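Local coordinates for zinc-binding protein TroA (Treponema pallidum, PDB 1K0F) that binds zinc with high affinity in the periplasm and delivers it to the membrane permease of the TroABC ABC transporter, at residues A[155-159]-A[160-164]; A[172-175]-A[176-180]. All blocks are in the same frame, centred on the assembly; numbering follows the deposited sequence.

In the fold
Contacts 1 and 2 follow each other along the chain, with centres about 11 Å apart. Contact 1 (155-164) is a surface turn that carries helix 129-156 into strand 163-166. Contact 2 (172-180) is partly buried and holds helix 172-178 and its exit toward strand 181-184. The chemistry differs accordingly. In contact 1 backbone carbonyls and the Arg162 side chain do most of the work, and several of the bonds are weak. Contact 2 combines helical hydrogen bonds with an aromatic cluster. The two touch where Arg162 meets Gly179 and Phe180, and where Leu157 reaches Phe180. Contact 1 begins on helix 129-156, against which Tyr178 and Phe180 of contact 2 pack; both contacts touch helix 260-273.

Contact 1: residues A[155-159]-A[160-164]; sequences QSLPA and ERRVL
The backbone turns tightly after helix 129-156, bringing the CA atoms of Pro158 and Arg161 to 5.4 Å from each other. Pro158 O lies in the bend and receives weak hydrogen bonds from Arg161 N and Arg162 N. The bond from Arg162 N to Ala159 O is straighter, 3.2 Å long with an N-H...O angle of 146°.

The Arg162 side chain folds back over the turn. Its CG lies beside the backbone N (chi1 -72°), and the chain then runs extended to NE. Arg162 NE reaches back to the residues that follow the helix, where it is 2.6 Å from Leu157 O in a weak hydrogen bond with a bent angle. A second weak bond from NE goes to Ala154 O. Pro158 C and Ala159 CA lie over one face of the guanidinium, and Ala159 CB comes within 3.7 Å of Arg162 NH1. Gln155 NE2 lies over the opposite face. Gln155 OE1 sits 2.9 Å from Arg162 NH2, but the geometry does not make a hydrogen bond. The amide and guanidinium planes are 78° apart.

Leu157 turns inward. Its CG packs against Arg161 CB at 3.7 Å, the two side chains crossing at about a right angle. The end of Arg161 leads away from the turn, and its NH1 is hydrogen-bonded to Leu275 O.

Around the turn, Leu157 rests on Val272 of helix 260-273, and Arg162 and Leu164 pair through their backbones with Glu181 and Lys183 of strand 181-184, the parallel neighbour of strand 163-166.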
loop_
_atom_site.group_PDB
_atom_site.type_symbol
_atom_site.label_atom_id
_atom_site.label_comp_id
_atom_site.label_asym_id
_atom_site.label_seq_id
_atom_site.Cartn_x
_atom_site.Cartn_y
_atom_site.Cartn_z
ATOM N N GLN A 155 1.386 16.492 11.033
ATOM C CA GLN A 155 1.104 17.617 11.925
ATOM C C GLN A 155 1.829 18.875 11.470
ATOM O O GLN A 155 1.368 19.992 11.701
ATOM C CB GLN A 155 1.529 17.283 13.368
ATOM C CG GLN A 155 0.393 16.921 14.315
ATOM C CD GLN A 155 -0.928 17.537 13.920
ATOM O OE1 GLN A 155 -1.036 18.758 13.761
ATOM N NE2 GLN A 155 -1.944 16.699 13.742
ATOM N N SER A 156 2.970 18.685 10.824
ATOM C CA SER A 156 3.751 19.810 10.343
ATOM C C SER A 156 2.985 20.566 9.264
ATOM O O SER A 156 3.312 21.711 8.937
ATOM C CB SER A 156 5.085 19.315 9.783
ATOM O OG SER A 156 4.912 18.728 8.506
ATOM N N LEU A 157 1.955 19.930 8.716
ATOM C CA LEU A 157 1.165 20.554 7.664
ATOM C C LEU A 157 -0.153 21.108 8.157
ATOM O O LEU A 157 -1.035 20.356 8.550
ATOM C CB LEU A 157 0.880 19.558 6.546
ATOM C CG LEU A 157 0.912 20.194 5.163
ATOM C CD1 LEU A 157 2.357 20.442 4.779
ATOM C CD2 LEU A 157 0.218 19.293 4.154
ATOM N N PRO A 158 -0.305 22.441 8.142
ATOM C CA PRO A 158 -1.554 23.056 8.598
ATOM C C PRO A 158 -2.746 22.267 8.055
ATOM O O PRO A 158 -2.711 21.802 6.918
ATOM C CB PRO A 158 -1.475 24.469 8.034
ATOM C CG PRO A 158 -0.005 24.756 7.993
ATOM C CD PRO A 158 0.685 23.446 7.712
ATOM N N ALA A 159 -3.785 22.114 8.873
ATOM C CA ALA A 159 -4.971 21.343 8.498
ATOM C C ALA A 159 -5.489 21.586 7.086
ATOM O O ALA A 159 -5.853 20.637 6.389
ATOM C CB ALA A 159 -6.090 21.585 9.507
ATOM N N GLU A 160 -5.523 22.848 6.665
ATOM C CA GLU A 160 -6.010 23.202 5.331
ATOM C C GLU A 160 -5.154 22.623 4.211
ATOM O O GLU A 160 -5.679 22.177 3.188
ATOM C CB GLU A 160 -6.075 24.723 5.178
ATOM C CG GLU A 160 -6.962 25.411 6.192
ATOM C CD GLU A 160 -6.298 25.542 7.548
ATOM O OE1 GLU A 160 -5.054 25.445 7.599
ATOM O OE2 GLU A 160 -7.015 25.741 8.556
ATOM N N ARG A 161 -3.839 22.635 4.410
ATOM C CA ARG A 161 -2.890 22.122 3.423
ATOM C C ARG A 161 -2.885 20.590 3.340
ATOM O O ARG A 161 -2.325 20.012 2.405
ATOM C CB ARG A 161 -1.478 22.618 3.760
ATOM C CG ARG A 161 -1.333 24.140 3.798
ATOM C CD ARG A 161 0.016 24.605 3.232
ATOM N NE ARG A 161 -0.050 25.947 2.650
ATOM C CZ ARG A 161 0.173 26.223 1.369
ATOM N NH1 ARG A 161 0.479 25.245 0.529
ATOM N NH2 ARG A 161 0.086 27.472 0.927
ATOM N N ARG A 162 -3.520 19.938 4.309
ATOM C CA ARG A 162 -3.565 18.483 4.352
ATOM C C ARG A 162 -4.535 17.852 3.355
ATOM O O ARG A 162 -4.921 16.702 3.509
ATOM C CB ARG A 162 -3.913 18.023 5.763
ATOM C CG ARG A 162 -2.801 18.211 6.782
ATOM C CD ARG A 162 -3.272 17.738 8.157
ATOM N NE ARG A 162 -2.613 18.421 9.268
ATOM C CZ ARG A 162 -3.204 18.733 10.420
ATOM N NH1 ARG A 162 -4.482 18.427 10.627
ATOM N NH2 ARG A 162 -2.512 19.345 11.373
ATOM N N VAL A 163 -4.934 18.601 2.340
ATOM C CA VAL A 163 -5.846 18.067 1.332
ATOM C C VAL A 163 -5.000 17.391 0.263
ATOM O O VAL A 163 -4.331 18.068 -0.517
ATOM C CB VAL A 163 -6.670 19.184 0.654
ATOM C CG1 VAL A 163 -7.545 18.594 -0.431
ATOM C CG2 VAL A 163 -7.514 19.913 1.684
ATOM N N LEU A 164 -5.003 16.063 0.229
ATOM C CA LEU A 164 -4.208 15.354 -0.769
ATOM C C LEU A 164 -5.030 14.694 -1.871
ATOM O O LEU A 164 -5.965 13.939 -1.612
ATOM C CB LEU A 164 -3.317 14.303 -0.091
ATOM C CG LEU A 164 -2.786 13.132 -0.927
ATOM C CD1 LEU A 164 -1.489 13.509 -1.637
ATOM C CD2 LEU A 164 -2.556 11.948 -0.000
#

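Contact 2: residues A[172-175]-A[176-180]; sequences GYFS and RAYGF
Helix 172-178 is the helical link of a beta-alpha-beta unit, between parallel strands 163-166 and 181-184. Its i to i+4 bonds include Arg176 N to Gly172 O and Tyr178 N to Phe174 O, both nearly straight. Gly172 O also accepts Ser175 OG at 2.6 Å, in the carbonyl plane and on a lone pair. A chi1 of 89° puts Ser175 OG there, between the backbone N and the carbonyl carbon. Two donors therefore grip this one carbonyl.

At the exit Gly179 takes a positive phi. Ser175 O receives weak hydrogen bonds from Gly179 N and Phe180 N, at 2.8 Å and 3.4 Å.

Phe174, Tyr178 and Phe180 form an aromatic cluster. Phe174 CG is anti to the backbone N (chi1 174°), and the ring stands out from the side of the helix to meet Tyr178 and Phe180. The Phe174 and Phe180 rings are near parallel (22°) but slid apart so that they barely overlap, and their modelled closeness is doubtful. Phe174 and Tyr178 meet obliquely, with Phe174 CD1 3.9 Å from Tyr178 CD2. Tyr178 OH is hydrogen-bonded to Asp147 OD1 of helix 129-156, and Phe174 and Phe180 touch Ile268 of helix 260-273.

Tyr173 and Arg176 lie side by side, with Tyr173 CD1 4.0 Å from Arg176 NH2. Tyr173 OH is hydrogen-bonded to Asp100 O and Arg176 NH2 to Gln90 O. The Tyr173 side chain is about 5 Å from that of His102, a zinc-binding residue whose site is empty in this zinc-free form.

The arrangement is that of a short beta-alpha-beta crossover helix, with aromatic side chains packed against the long helices.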
loop_
_atom_site.group_PDB
_atom_site.type_symbol
_atom_site.label_atom_id
_atom_site.label_comp_id
_atom_site.label_asym_id
_atom_site.label_seq_id
_atom_site.Cartn_x
_atom_site.Cartn_y
_atom_site.Cartn_z
ATOM N N GLY A 172 -7.313 6.275 2.087
ATOM C CA GLY A 172 -8.399 6.483 3.029
ATOM C C GLY A 172 -7.944 6.372 4.480
ATOM O O GLY A 172 -8.202 7.276 5.284
ATOM N N TYR A 173 -7.279 5.265 4.821
ATOM C CA TYR A 173 -6.786 5.070 6.184
ATOM C C TYR A 173 -5.704 6.099 6.467
ATOM O O TYR A 173 -5.553 6.563 7.593
ATOM C CB TYR A 173 -6.204 3.674 6.361
ATOM C CG TYR A 173 -7.198 2.557 6.185
ATOM C CD1 TYR A 173 -7.532 1.719 7.244
ATOM C CD2 TYR A 173 -7.743 2.281 4.937
ATOM C CE1 TYR A 173 -8.373 0.625 7.056
ATOM C CE2 TYR A 173 -8.578 1.195 4.746
ATOM C CZ TYR A 173 -8.891 0.372 5.798
ATOM O OH TYR A 173 -9.700 -0.717 5.573
ATOM N N PHE A 174 -4.942 6.450 5.438
ATOM C CA PHE A 174 -3.890 7.443 5.595
ATOM C C PHE A 174 -4.565 8.741 6.047
ATOM O O PHE A 174 -4.068 9.442 6.933
ATOM C CB PHE A 174 -3.153 7.651 4.263
ATOM C CG PHE A 174 -2.137 8.760 4.293
ATOM C CD1 PHE A 174 -0.854 8.536 4.785
ATOM C CD2 PHE A 174 -2.472 10.038 3.839
ATOM C CE1 PHE A 174 0.077 9.564 4.825
ATOM C CE2 PHE A 174 -1.551 11.073 3.874
ATOM C CZ PHE A 174 -0.275 10.840 4.368
ATOM N N SER A 175 -5.710 9.040 5.442
ATOM C CA SER A 175 -6.455 10.237 5.780
ATOM C C SER A 175 -7.017 10.102 7.187
ATOM O O SER A 175 -6.835 10.989 8.022
ATOM C CB SER A 175 -7.592 10.451 4.774
ATOM O OG SER A 175 -8.789 9.792 5.170
ATOM N N ARG A 176 -7.682 8.979 7.453
ATOM C CA ARG A 176 -8.283 8.733 8.757
ATOM C C ARG A 176 -7.254 8.705 9.883
ATOM O O ARG A 176 -7.532 9.141 10.999
ATOM C CB ARG A 176 -9.054 7.410 8.730
ATOM C CG ARG A 176 -9.557 6.951 10.088
ATOM C CD ARG A 176 -10.398 5.697 9.963
ATOM N NE ARG A 176 -9.620 4.499 10.258
ATOM C CZ ARG A 176 -10.138 3.288 10.446
ATOM N NH1 ARG A 176 -11.447 3.099 10.371
ATOM N NH2 ARG A 176 -9.341 2.261 10.719
ATOM N N ALA A 177 -6.056 8.218 9.573
ATOM C CA ALA A 177 -4.988 8.085 10.564
ATOM C C ALA A 177 -4.248 9.361 10.913
ATOM O O ALA A 177 -4.123 9.708 12.084
ATOM C CB ALA A 177 -3.985 7.038 10.104
ATOM N N TYR A 178 -3.770 10.061 9.892
ATOM C CA TYR A 178 -2.998 11.275 10.104
ATOM C C TYR A 178 -3.667 12.581 9.668
ATOM O O TYR A 178 -3.008 13.623 9.590
ATOM C CB TYR A 178 -1.640 11.092 9.425
ATOM C CG TYR A 178 -1.122 9.680 9.601
ATOM C CD1 TYR A 178 -0.434 9.310 10.758
ATOM C CD2 TYR A 178 -1.383 8.694 8.648
ATOM C CE1 TYR A 178 -0.024 7.994 10.967
ATOM C CE2 TYR A 178 -0.975 7.372 8.850
ATOM C CZ TYR A 178 -0.299 7.032 10.012
ATOM O OH TYR A 178 0.086 5.733 10.231
ATOM N N GLY A 179 -4.969 12.518 9.392
ATOM C CA GLY A 179 -5.722 13.704 8.998
ATOM C C GLY A 179 -5.333 14.384 7.696
ATOM O O GLY A 179 -4.535 15.322 7.678
ATOM N N PHE A 180 -5.912 13.912 6.599
ATOM C CA PHE A 180 -5.637 14.475 5.287
ATOM C C PHE A 180 -6.913 14.392 4.457
ATOM O O PHE A 180 -7.588 13.354 4.416
ATOM C CB PHE A 180 -4.523 13.690 4.579
ATOM C CG PHE A 180 -3.126 14.121 4.952
ATOM C CD1 PHE A 180 -2.382 13.394 5.875
ATOM C CD2 PHE A 180 -2.542 15.232 4.354
ATOM C CE1 PHE A 180 -1.075 13.762 6.190
ATOM C CE2 PHE A 180 -1.234 15.609 4.665
ATOM C CZ PHE A 180 -0.502 14.871 5.584
#